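Local coordinates for protein Beta/alpha-amylase (Paenibacillus polymyxa, PDB 3VOC) that hydrolyses alpha-1,4-glucosidic linkages of starch, its beta-amylase catalytic domain removing successive maltose units from the non-reducing chain ends, at residues N33-I38 with Y409-A414; D206-A211 with T217-I222; D229-N234 with S239-D244. All coordinates share one frame; numbering follows the deposited sequence.

Contact 1. Residues N33-I38 with Y409-A414; sequences NGVYAI and YIISKA
I411 carries this contact from the side of Y409-A414. Both of its branches meet the backbone of N33-I38. CD1 of I411 lies 3.3 Å from the carbonyl O of N33. CG2 of I411 lies 3.4 Å from the carbonyl O of G34. The same CD1 also reaches CG2 of V35, at 3.8 Å, where the two side chains pass at a slant. I411 gets this reach from an extended chain. CG1 stands beside the backbone N, and CD1 continues away from CA (chi2 179°). No hydrogen bond joins the two segments; the contact is van der Waals. The backbones come nearest at G34, whose CA is 6.4 Å from CA of I411. G34 has positive phi (92°) and forms the Schellman motif that ends helix 20-32. A CB there would press on CG2 of I411 and on the carbonyl O of N33, so glycine fits. On the other side, I411 to A414 form a type I turn. NZ of K413 folds back to donate to the carbonyl O of Y409 at 2.7 Å, and it also makes a salt bridge with E373. After G34 the chain runs into barrel strand 37-43. The arrangement is the helix-to-strand turn of a TIM barrel, covered by the chain's last helix, 403-411.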
loop_
_atom_site.group_PDB
_atom_site.type_symbol
_atom_site.label_atom_id
_atom_site.label_comp_id
_atom_site.label_asym_id
_atom_site.label_seq_id
_atom_site.Cartn_x
_atom_site.Cartn_y
_atom_site.Cartn_z
ATOM N N ASN A 33 -24.491 -3.669 -13.666
ATOM C CA ASN A 33 -24.459 -2.256 -13.319
ATOM C C ASN A 33 -23.334 -1.479 -14.015
ATOM O O ASN A 33 -23.181 -0.275 -13.798
ATOM C CB ASN A 33 -24.393 -2.051 -11.804
ATOM C CG ASN A 33 -25.721 -2.293 -11.126
ATOM O OD1 ASN A 33 -26.413 -1.341 -10.755
ATOM N ND2 ASN A 33 -26.086 -3.564 -10.951
ATOM N N GLY A 34 -22.561 -2.163 -14.852
ATOM C CA GLY A 34 -21.503 -1.502 -15.614
ATOM C C GLY A 34 -20.149 -1.512 -14.925
ATOM O O GLY A 34 -19.225 -0.853 -15.381
ATOM N N VAL A 35 -20.013 -2.271 -13.843
ATOM C CA VAL A 35 -18.683 -2.456 -13.223
ATOM C C VAL A 35 -17.741 -3.090 -14.244
ATOM O O VAL A 35 -18.148 -3.993 -14.979
ATOM C CB VAL A 35 -18.780 -3.298 -11.922
ATOM C CG1 VAL A 35 -17.392 -3.691 -11.409
ATOM C CG2 VAL A 35 -19.545 -2.519 -10.850
ATOM N N TYR A 36 -16.510 -2.583 -14.306
ATOM C CA TYR A 36 -15.504 -3.003 -15.272
ATOM C C TYR A 36 -14.699 -4.212 -14.824
ATOM O O TYR A 36 -14.549 -5.190 -15.582
ATOM C CB TYR A 36 -14.543 -1.843 -15.559
ATOM C CG TYR A 36 -13.426 -2.154 -16.542
ATOM C CD1 TYR A 36 -13.691 -2.375 -17.904
ATOM C CD2 TYR A 36 -12.100 -2.192 -16.110
ATOM C CE1 TYR A 36 -12.638 -2.648 -18.812
ATOM C CE2 TYR A 36 -11.059 -2.444 -16.991
ATOM C CZ TYR A 36 -11.327 -2.665 -18.331
ATOM O OH TYR A 36 -10.262 -2.913 -19.151
ATOM N N ALA A 37 -14.148 -4.121 -13.608
ATOM C CA ALA A 37 -13.254 -5.157 -13.096
ATOM C C ALA A 37 -13.463 -5.456 -11.626
ATOM O O ALA A 37 -14.063 -4.659 -10.892
ATOM C CB ALA A 37 -11.808 -4.783 -13.346
ATOM N N ILE A 38 -12.988 -6.627 -11.215
ATOM C CA ILE A 38 -12.891 -6.987 -9.808
ATOM C C ILE A 38 -11.420 -6.944 -9.408
ATOM O O ILE A 38 -10.576 -7.547 -10.089
ATOM C CB ILE A 38 -13.450 -8.406 -9.530
ATOM C CG1 ILE A 38 -14.927 -8.531 -9.982
ATOM C CG2 ILE A 38 -13.236 -8.810 -8.046
ATOM C CD1 ILE A 38 -15.915 -7.597 -9.234
ATOM N N TYR A 409 -22.955 8.139 -9.551
ATOM C CA TYR A 409 -21.847 9.077 -9.351
ATOM C C TYR A 409 -20.549 8.642 -10.011
ATOM O O TYR A 409 -19.790 9.472 -10.525
ATOM C CB TYR A 409 -21.615 9.287 -7.859
ATOM C CG TYR A 409 -22.613 10.233 -7.245
ATOM C CD1 TYR A 409 -22.535 11.607 -7.497
ATOM C CD2 TYR A 409 -23.628 9.765 -6.410
ATOM C CE1 TYR A 409 -23.448 12.503 -6.943
ATOM C CE2 TYR A 409 -24.560 10.650 -5.848
ATOM C CZ TYR A 409 -24.456 12.016 -6.121
ATOM O OH TYR A 409 -25.352 12.902 -5.566
ATOM N N ILE A 410 -20.297 7.339 -9.985
ATOM C CA ILE A 410 -18.979 6.824 -10.347
ATOM C C ILE A 410 -18.972 5.985 -11.614
ATOM O O ILE A 410 -18.210 6.284 -12.551
ATOM C CB ILE A 410 -18.329 6.014 -9.185
ATOM C CG1 ILE A 410 -18.404 6.776 -7.847
ATOM C CG2 ILE A 410 -16.892 5.621 -9.543
ATOM C CD1 ILE A 410 -17.782 8.177 -7.842
ATOM N N ILE A 411 -19.784 4.926 -11.655
ATOM C CA ILE A 411 -19.773 4.044 -12.829
ATOM C C ILE A 411 -20.144 4.834 -14.084
ATOM O O ILE A 411 -19.590 4.591 -15.155
ATOM C CB ILE A 411 -20.704 2.804 -12.696
ATOM C CG1 ILE A 411 -20.376 1.987 -11.454
ATOM C CG2 ILE A 411 -20.619 1.922 -13.960
ATOM C CD1 ILE A 411 -21.282 0.783 -11.267
ATOM N N SER A 412 -21.055 5.793 -13.931
ATOM C CA SER A 412 -21.542 6.627 -15.051
ATOM C C SER A 412 -20.453 7.466 -15.729
ATOM O O SER A 412 -20.665 7.958 -16.842
ATOM C CB SER A 412 -22.665 7.553 -14.578
ATOM O OG SER A 412 -22.157 8.464 -13.615
ATOM N N LYS A 413 -19.304 7.627 -15.068
ATOM C CA LYS A 413 -18.179 8.364 -15.645
ATOM C C LYS A 413 -17.400 7.561 -16.680
ATOM O O LYS A 413 -16.611 8.129 -17.444
ATOM C CB LYS A 413 -17.221 8.861 -14.548
ATOM C CG LYS A 413 -17.862 9.781 -13.505
ATOM C CD LYS A 413 -18.449 11.046 -14.141
ATOM C CE LYS A 413 -18.910 12.046 -13.079
ATOM N NZ LYS A 413 -20.090 11.527 -12.306
ATOM N N ALA A 414 -17.592 6.245 -16.685
ATOM C CA ALA A 414 -16.844 5.353 -17.576
ATOM C C ALA A 414 -17.520 5.233 -18.927
ATOM O O ALA A 414 -18.753 5.181 -18.997
ATOM C CB ALA A 414 -16.718 3.978 -16.955
#

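Contact 2. Residues D206-A211 with T217-I222; sequences DKINAA and TSLSQI
I208 points from helix 205-212 toward T217-I222, and the close contacts across the two segments are made by the end of its longer branch. CB is the root of the fork. CG2 stands anti to the backbone N and meets no atom of T217-I222 within 4.2 Å. CG1 stands beside the backbone N (chi1 -67°) and carries CD1 outward to both partners. CD1 of I208 lies 3.7 Å from CD2 of L219, whose side chain crosses at about a right angle. The same CD1 lies 3.8 Å from CD1 of I222, and these two side chains reach toward each other tip to tip. One methyl thus packs against two others in a small apolar cluster. The second segment is shaped by its own polar bonds. OE1 of Q221 accepts from N of T217 at 2.6 Å and from N of S218 at 3.2 Å. N of T217 is tilted 16° from the carbonyl plane, while N of S218 sits above it. L219 to Q221 form a short 3-10 segment, and N of I222 bonds to O of L219. The cluster is buried between helix 205-212 and the chain that follows it. Helix 188-202 adds M198 against I208, N199 against L219 and F194 against I222.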
loop_
_atom_site.group_PDB
_atom_site.type_symbol
_atom_site.label_atom_id
_atom_site.label_comp_id
_atom_site.label_asym_id
_atom_site.label_seq_id
_atom_site.Cartn_x
_atom_site.Cartn_y
_atom_site.Cartn_z
ATOM N N ASP A 206 33.584 11.310 11.791
ATOM C CA ASP A 206 33.884 12.717 12.077
ATOM C C ASP A 206 33.164 13.637 11.098
ATOM O O ASP A 206 32.721 14.728 11.467
ATOM C CB ASP A 206 35.393 12.970 12.051
ATOM C CG ASP A 206 36.108 12.416 13.285
ATOM O OD1 ASP A 206 35.525 12.436 14.386
ATOM O OD2 ASP A 206 37.271 11.970 13.145
ATOM N N LYS A 207 33.049 13.197 9.850
ATOM C CA LYS A 207 32.289 13.963 8.859
ATOM C C LYS A 207 30.779 13.935 9.109
ATOM O O LYS A 207 30.078 14.886 8.767
ATOM C CB LYS A 207 32.675 13.551 7.438
ATOM C CG LYS A 207 34.058 14.130 7.054
ATOM C CD LYS A 207 34.628 13.447 5.857
ATOM C CE LYS A 207 35.815 14.208 5.302
ATOM N NZ LYS A 207 36.399 13.423 4.160
ATOM N N ILE A 208 30.299 12.854 9.731
ATOM C CA ILE A 208 28.900 12.785 10.186
ATOM C C ILE A 208 28.671 13.802 11.302
ATOM O O ILE A 208 27.724 14.595 11.244
ATOM C CB ILE A 208 28.485 11.353 10.644
ATOM C CG1 ILE A 208 28.480 10.387 9.454
ATOM C CG2 ILE A 208 27.093 11.378 11.275
ATOM C CD1 ILE A 208 28.452 8.881 9.841
ATOM N N ASN A 209 29.555 13.801 12.301
ATOM C CA ASN A 209 29.520 14.820 13.356
ATOM C C ASN A 209 29.557 16.243 12.782
ATOM O O ASN A 209 28.830 17.119 13.252
ATOM C CB ASN A 209 30.693 14.637 14.328
ATOM C CG ASN A 209 30.447 13.535 15.362
ATOM O OD1 ASN A 209 29.304 13.164 15.665
ATOM N ND2 ASN A 209 31.535 13.020 15.923
ATOM N N ALA A 210 30.404 16.460 11.777
ATOM C CA ALA A 210 30.521 17.777 11.123
ATOM C C ALA A 210 29.184 18.231 10.532
ATOM O O ALA A 210 28.812 19.403 10.627
ATOM C CB ALA A 210 31.608 17.749 10.034
ATOM N N ALA A 211 28.454 17.286 9.938
ATOM C CA ALA A 211 27.174 17.594 9.298
ATOM C C ALA A 211 26.049 17.776 10.301
ATOM O O ALA A 211 25.120 18.571 10.058
ATOM C CB ALA A 211 26.800 16.499 8.315
ATOM N N THR A 217 31.475 9.294 19.265
ATOM C CA THR A 217 32.808 8.677 19.211
ATOM C C THR A 217 32.842 7.348 18.456
ATOM O O THR A 217 33.923 6.849 18.134
ATOM C CB THR A 217 33.426 8.478 20.617
ATOM O OG1 THR A 217 32.522 7.718 21.435
ATOM C CG2 THR A 217 33.711 9.847 21.265
ATOM N N SER A 218 31.674 6.790 18.143
ATOM C CA SER A 218 31.619 5.611 17.267
ATOM C C SER A 218 30.331 5.584 16.448
ATOM O O SER A 218 29.297 6.104 16.877
ATOM C CB SER A 218 31.727 4.310 18.067
ATOM O OG SER A 218 30.552 4.116 18.826
ATOM N N LEU A 219 30.405 4.951 15.282
ATOM C CA LEU A 219 29.241 4.792 14.411
ATOM C C LEU A 219 28.102 4.095 15.155
ATOM O O LEU A 219 26.933 4.357 14.900
ATOM C CB LEU A 219 29.612 3.996 13.153
ATOM C CG LEU A 219 30.533 4.682 12.133
ATOM C CD1 LEU A 219 31.056 3.690 11.093
ATOM C CD2 LEU A 219 29.833 5.870 11.433
ATOM N N SER A 220 28.461 3.219 16.090
ATOM C CA SER A 220 27.481 2.469 16.857
ATOM C C SER A 220 26.603 3.345 17.757
ATOM O O SER A 220 25.552 2.899 18.203
ATOM C CB SER A 220 28.179 1.374 17.669
ATOM O OG SER A 220 28.897 1.955 18.752
ATOM N N GLN A 221 27.003 4.592 18.008
ATOM C CA GLN A 221 26.152 5.508 18.773
ATOM C C GLN A 221 25.122 6.236 17.904
ATOM O O GLN A 221 24.314 7.015 18.411
ATOM C CB GLN A 221 26.981 6.562 19.505
ATOM C CG GLN A 221 28.035 6.018 20.431
ATOM C CD GLN A 221 28.913 7.132 20.991
ATOM O OE1 GLN A 221 29.502 7.911 20.243
ATOM N NE2 GLN A 221 28.980 7.223 22.314
ATOM N N ILE A 222 25.177 6.027 16.595
ATOM C CA ILE A 222 24.159 6.588 15.713
ATOM C C ILE A 222 22.907 5.724 15.810
ATOM O O ILE A 222 22.961 4.514 15.602
ATOM C CB ILE A 222 24.631 6.635 14.251
ATOM C CG1 ILE A 222 25.832 7.577 14.104
ATOM C CG2 ILE A 222 23.464 7.026 13.310
ATOM C CD1 ILE A 222 26.527 7.473 12.752
#

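Contact 3. Residues D229-N234 with S239-D244; sequences DGFYTN and SAYGKD
The N-capped first turn of the long helix 240-268 meets the connection that leads into it, in the family 14 beta-amylase domain. F231 and G242 are the central pair. The phenyl ring approaches the helix edge-on. CZ of F231 lies 3.4 Å from CA of G242, with the glycine near the ring plane. The carbonyl O of G242 also lies at that edge, in plane, 3.9 Å from CZ of F231. The ring reaches the helix because CG stands anti to the backbone N (chi1 -176°). G242 suits this close approach, since a CB there would clash with CZ of F231. Just before it in the helix, CE2 of Y241 lies 4.2 Å from CE1 of F231. This atom too sits at the phenyl edge, near its plane, and the two side chains cross at a slant. The contact is apolar, with no hydrogen bond between the segments. Replacing F231 by an alanine would take away the ring, and would probably open a gap over CA of G242 and beside CE2 of Y241. P225 touches both aromatic side chains from the preceding loop. Y241 also meets W212 edge-to-face, and its OH is hydrogen-bonded to the carbonyl O of N223. These partners tie its ring to the chain leading up to the contact. The helix start itself is fixed by S239 at the N-cap position. OG of S239 accepts from N of G242 at 2.8 Å, with an N-H...O angle of 158°.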
loop_
_atom_site.group_PDB
_atom_site.type_symbol
_atom_site.label_atom_id
_atom_site.label_comp_id
_atom_site.label_asym_id
_atom_site.label_seq_id
_atom_site.Cartn_x
_atom_site.Cartn_y
_atom_site.Cartn_z
ATOM N N ASP A 229 7.711 10.864 19.677
ATOM C CA ASP A 229 6.644 11.833 19.887
ATOM C C ASP A 229 7.104 13.278 19.785
ATOM O O ASP A 229 6.428 14.107 19.167
ATOM C CB ASP A 229 5.938 11.614 21.210
ATOM C CG ASP A 229 4.554 11.042 21.032
ATOM O OD1 ASP A 229 4.333 10.263 20.061
ATOM O OD2 ASP A 229 3.691 11.366 21.877
ATOM N N GLY A 230 8.248 13.570 20.386
ATOM C CA GLY A 230 8.747 14.943 20.436
ATOM C C GLY A 230 9.700 15.271 19.309
ATOM O O GLY A 230 10.445 16.235 19.389
ATOM N N PHE A 231 9.641 14.500 18.228
ATOM C CA PHE A 231 10.646 14.605 17.196
ATOM C C PHE A 231 10.564 15.952 16.484
ATOM O O PHE A 231 11.576 16.492 16.068
ATOM C CB PHE A 231 10.563 13.410 16.241
ATOM C CG PHE A 231 11.637 13.395 15.201
ATOM C CD1 PHE A 231 12.969 13.213 15.554
ATOM C CD2 PHE A 231 11.318 13.572 13.864
ATOM C CE1 PHE A 231 13.965 13.221 14.585
ATOM C CE2 PHE A 231 12.310 13.569 12.893
ATOM C CZ PHE A 231 13.627 13.393 13.258
ATOM N N TYR A 232 9.368 16.529 16.380
ATOM C CA TYR A 232 9.266 17.892 15.847
ATOM C C TYR A 232 9.642 18.936 16.908
ATOM O O TYR A 232 10.553 19.765 16.696
ATOM C CB TYR A 232 7.869 18.179 15.258
ATOM C CG TYR A 232 7.710 19.597 14.746
ATOM C CD1 TYR A 232 8.203 19.968 13.489
ATOM C CD2 TYR A 232 7.087 20.577 15.534
ATOM C CE1 TYR A 232 8.064 21.282 13.023
ATOM C CE2 TYR A 232 6.947 21.891 15.083
ATOM C CZ TYR A 232 7.439 22.237 13.836
ATOM O OH TYR A 232 7.293 23.537 13.406
ATOM N N THR A 233 8.954 18.878 18.053
ATOM C CA THR A 233 9.094 19.910 19.089
ATOM C C THR A 233 10.476 20.009 19.762
ATOM O O THR A 233 10.828 21.066 20.312
ATOM C CB THR A 233 8.009 19.777 20.179
ATOM O OG1 THR A 233 7.920 18.419 20.595
ATOM C CG2 THR A 233 6.662 20.215 19.644
ATOM N N ASN A 234 11.246 18.923 19.729
ATOM C CA ASN A 234 12.583 18.902 20.335
ATOM C C ASN A 234 13.711 19.352 19.384
ATOM O O ASN A 234 14.888 19.238 19.703
ATOM C CB ASN A 234 12.887 17.530 20.989
ATOM C CG ASN A 234 13.155 16.402 19.970
ATOM O OD1 ASN A 234 13.468 16.635 18.791
ATOM N ND2 ASN A 234 13.041 15.152 20.448
ATOM N N SER A 239 16.341 19.551 12.401
ATOM C CA SER A 239 17.793 19.385 12.486
ATOM C C SER A 239 18.346 18.686 11.246
ATOM O O SER A 239 17.630 17.955 10.555
ATOM C CB SER A 239 18.190 18.599 13.743
ATOM O OG SER A 239 17.772 17.244 13.654
ATOM N N ALA A 240 19.627 18.909 10.981
ATOM C CA ALA A 240 20.321 18.177 9.932
ATOM C C ALA A 240 20.160 16.674 10.187
ATOM O O ALA A 240 19.846 15.917 9.268
ATOM C CB ALA A 240 21.792 18.584 9.858
ATOM N N TYR A 241 20.324 16.257 11.443
ATOM C CA TYR A 241 20.192 14.836 11.783
ATOM C C TYR A 241 18.799 14.309 11.427
ATOM O O TYR A 241 18.658 13.256 10.801
ATOM C CB TYR A 241 20.468 14.596 13.275
ATOM C CG TYR A 241 19.809 13.324 13.782
ATOM C CD1 TYR A 241 20.365 12.066 13.508
ATOM C CD2 TYR A 241 18.629 13.378 14.528
ATOM C CE1 TYR A 241 19.738 10.882 13.955
ATOM C CE2 TYR A 241 17.996 12.204 14.976
ATOM C CZ TYR A 241 18.551 10.970 14.683
ATOM O OH TYR A 241 17.920 9.830 15.148
ATOM N N GLY A 242 17.774 15.041 11.850
ATOM C CA GLY A 242 16.387 14.621 11.635
ATOM C C GLY A 242 16.023 14.520 10.165
ATOM O O GLY A 242 15.316 13.587 9.753
ATOM N N LYS A 243 16.516 15.470 9.370
ATOM C CA LYS A 243 16.315 15.433 7.928
ATOM C C LYS A 243 17.041 14.259 7.294
ATOM O O LYS A 243 16.492 13.606 6.427
ATOM C CB LYS A 243 16.739 16.748 7.251
ATOM C CG LYS A 243 15.805 17.927 7.540
ATOM C CD LYS A 243 16.402 19.254 7.040
ATOM C CE LYS A 243 15.306 20.298 6.784
ATOM N NZ LYS A 243 14.370 20.458 7.944
ATOM N N ASP A 244 18.278 14.006 7.718
ATOM C CA ASP A 244 18.999 12.825 7.255
ATOM C C ASP A 244 18.267 11.531 7.618
ATOM O O ASP A 244 18.187 10.614 6.800
ATOM C CB ASP A 244 20.436 12.789 7.806
ATOM C CG ASP A 244 21.439 13.417 6.858
ATOM O OD1 ASP A 244 21.283 13.272 5.627
ATOM O OD2 ASP A 244 22.411 14.039 7.334
#

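Contact 1 brings together distant parts of the chain, near its start and its end. Contacts 2 and 3 are local, follow in series and lie nested inside that span. The centres of contacts 1 and 2 are about 56 Å apart, and those of contacts 1 and 3 are about 45 Å apart, on opposite sides of the chain's centre. Contact 1 belongs to the barrel, at strand 37-43 and helix 403-411. Contacts 2 and 3 lie in the long excursion between barrel strands 153-156 and 275-279. Their centres are about 17 Å apart, and they touch where O of A211 packs on CB of A240 at 3.3 Å. Helices 205-212 and 240-268 meet there, so the excursion packs on itself.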